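Local coordinates for protein xylulose kinase (Bifidobacterium adolescentis ATCC 15703, PDB 3I8B) that probably phosphorylates D-xylulose to D-xylulose 5-phosphate at the expense of ATP, as a magnesium-binding sugar kinase of the FGGY family, at residues Thr145-Val150 with Met219-Ala224. Numbering follows the deposited sequence.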
loop_
_atom_site.group_PDB
_atom_site.type_symbol
_atom_site.label_atom_id
_atom_site.label_comp_id
_atom_site.label_asym_id
_atom_site.label_seq_id
_atom_site.Cartn_x
_atom_site.Cartn_y
_atom_site.Cartn_z
ATOM N N THR A 145 8.827 -4.597 12.022
ATOM C CA THR A 145 9.148 -3.580 13.030
ATOM C C THR A 145 8.196 -3.679 14.216
ATOM O O THR A 145 8.598 -3.439 15.355
ATOM C CB THR A 145 9.168 -2.147 12.465
ATOM O OG1 THR A 145 7.828 -1.655 12.333
ATOM C CG2 THR A 145 9.869 -2.125 11.107
ATOM N N LYS A 146 6.949 -4.072 13.943
ATOM C CA LYS A 146 5.946 -4.252 14.993
ATOM C C LYS A 146 6.316 -5.432 15.888
ATOM O O LYS A 146 6.233 -5.350 17.122
ATOM C CB LYS A 146 4.555 -4.500 14.394
ATOM C CG LYS A 146 4.093 -3.480 13.367
ATOM C CD LYS A 146 4.229 -2.033 13.879
ATOM C CE LYS A 146 3.438 -1.089 12.976
ATOM N NZ LYS A 146 3.688 0.339 13.317
ATOM N N VAL A 147 6.729 -6.524 15.256
ATOM C CA VAL A 147 7.134 -7.714 15.992
ATOM C C VAL A 147 8.343 -7.386 16.855
ATOM O O VAL A 147 8.391 -7.760 18.016
ATOM C CB VAL A 147 7.460 -8.888 15.058
ATOM C CG1 VAL A 147 7.934 -10.107 15.876
ATOM C CG2 VAL A 147 6.235 -9.234 14.195
ATOM N N ALA A 148 9.304 -6.676 16.273
ATOM C CA ALA A 148 10.444 -6.136 17.016
ATOM C C ALA A 148 10.023 -5.336 18.249
ATOM O O ALA A 148 10.576 -5.509 19.334
ATOM C CB ALA A 148 11.291 -5.268 16.112
ATOM N N TRP A 149 9.047 -4.457 18.072
ATOM C CA TRP A 149 8.593 -3.600 19.148
ATOM C C TRP A 149 8.001 -4.443 20.274
ATOM O O TRP A 149 8.222 -4.173 21.463
ATOM C CB TRP A 149 7.560 -2.589 18.632
ATOM C CG TRP A 149 7.037 -1.705 19.725
ATOM C CD1 TRP A 149 7.466 -0.447 20.040
ATOM C CD2 TRP A 149 6.007 -2.026 20.670
ATOM N NE1 TRP A 149 6.762 0.039 21.113
ATOM C CE2 TRP A 149 5.855 -0.908 21.515
ATOM C CE3 TRP A 149 5.179 -3.143 20.865
ATOM C CZ2 TRP A 149 4.921 -0.879 22.552
ATOM C CZ3 TRP A 149 4.259 -3.119 21.894
ATOM C CH2 TRP A 149 4.136 -1.991 22.726
ATOM N N VAL A 150 7.242 -5.466 19.894
ATOM C CA VAL A 150 6.621 -6.347 20.869
ATOM C C VAL A 150 7.686 -7.132 21.634
ATOM O O VAL A 150 7.553 -7.359 22.839
ATOM C CB VAL A 150 5.618 -7.328 20.211
ATOM C CG1 VAL A 150 5.083 -8.303 21.250
ATOM C CG2 VAL A 150 4.471 -6.555 19.558
HETATM N N MSE A 219 16.047 -12.353 14.268
HETATM C CA MSE A 219 16.877 -11.194 14.574
HETATM C C MSE A 219 16.197 -10.263 15.567
HETATM O O MSE A 219 16.857 -9.686 16.437
HETATM C CB MSE A 219 17.237 -10.446 13.292
HETATM C CG MSE A 219 17.691 -9.009 13.497
HETATM SE SE MSE A 219 18.092 -8.153 11.765
HETATM C CE MSE A 219 19.570 -9.292 11.163
ATOM N N VAL A 220 14.877 -10.113 15.446
ATOM C CA VAL A 220 14.149 -9.220 16.356
ATOM C C VAL A 220 13.657 -9.907 17.630
ATOM O O VAL A 220 13.392 -9.239 18.629
ATOM C CB VAL A 220 12.987 -8.471 15.651
ATOM C CG1 VAL A 220 13.484 -7.851 14.349
ATOM C CG2 VAL A 220 11.789 -9.406 15.399
ATOM N N LEU A 221 13.533 -11.234 17.589
ATOM C CA LEU A 221 13.129 -12.014 18.759
ATOM C C LEU A 221 14.275 -12.156 19.768
ATOM O O LEU A 221 14.054 -12.439 20.949
ATOM C CB LEU A 221 12.651 -13.409 18.338
ATOM C CG LEU A 221 11.336 -13.452 17.549
ATOM C CD1 LEU A 221 10.947 -14.878 17.152
ATOM C CD2 LEU A 221 10.186 -12.758 18.320
ATOM N N GLU A 222 15.494 -11.975 19.282
ATOM C CA GLU A 222 16.691 -12.174 20.096
ATOM C C GLU A 222 16.653 -11.351 21.374
ATOM O O GLU A 222 17.082 -11.825 22.429
ATOM C CB GLU A 222 17.937 -11.824 19.272
ATOM C CG GLU A 222 19.281 -12.127 19.912
ATOM C CD GLU A 222 20.361 -12.311 18.853
ATOM O OE1 GLU A 222 20.295 -13.301 18.082
ATOM O OE2 GLU A 222 21.253 -11.457 18.769
ATOM N N ALA A 223 16.122 -10.132 21.272
ATOM C CA ALA A 223 16.038 -9.221 22.406
ATOM C C ALA A 223 15.285 -9.824 23.578
ATOM O O ALA A 223 15.630 -9.575 24.734
ATOM C CB ALA A 223 15.384 -7.906 21.995
ATOM N N ALA A 224 14.246 -10.601 23.287
ATOM C CA ALA A 224 13.447 -11.190 24.354
ATOM C C ALA A 224 13.909 -12.596 24.758
ATOM O O ALA A 224 13.722 -13.000 25.904
ATOM C CB ALA A 224 11.942 -11.190 23.980
HETATM O O HOH W 1 13.574 -6.501 19.035
#
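The CB of V220 points toward segment 145-150 and meets it at A148. The CB atoms of V220 and A148 lie 3.7 Å apart. V220 CG1 rests beside the methyl of A148, 3.8 Å from A148 CB. V220 CG1 lies anti to its carbonyl carbon (chi1 -49°), which leaves CG2 between the backbone N and the carbonyl carbon. This turns V220 CG2 to the backbone of A148, 3.8 Å from A148 N. V220 CG2 also takes V147 CG1 at 3.9 Å. The V147 and V220 side chains cross there at about a right angle. L221 starts away from the contact, but its end comes nearer, with L221 CD2 4.3 Å from V147 CG1. The axes of 145-150 and 219-224 run nearly parallel, 8.4 Å apart at closest, a spacing consistent with the small side chain of A148. L105 of helix 99-110 also touches V220, and V158 of helix 155-158 touches L221, so the pair belongs to a helical cluster in the N-terminal FGGY region. One water donates to both A148 O (3.2 Å) and V220 O (2.8 Å). The side-chain contact is apolar, so close fit and burial probably hold it, and the water adds a polar link between the backbones.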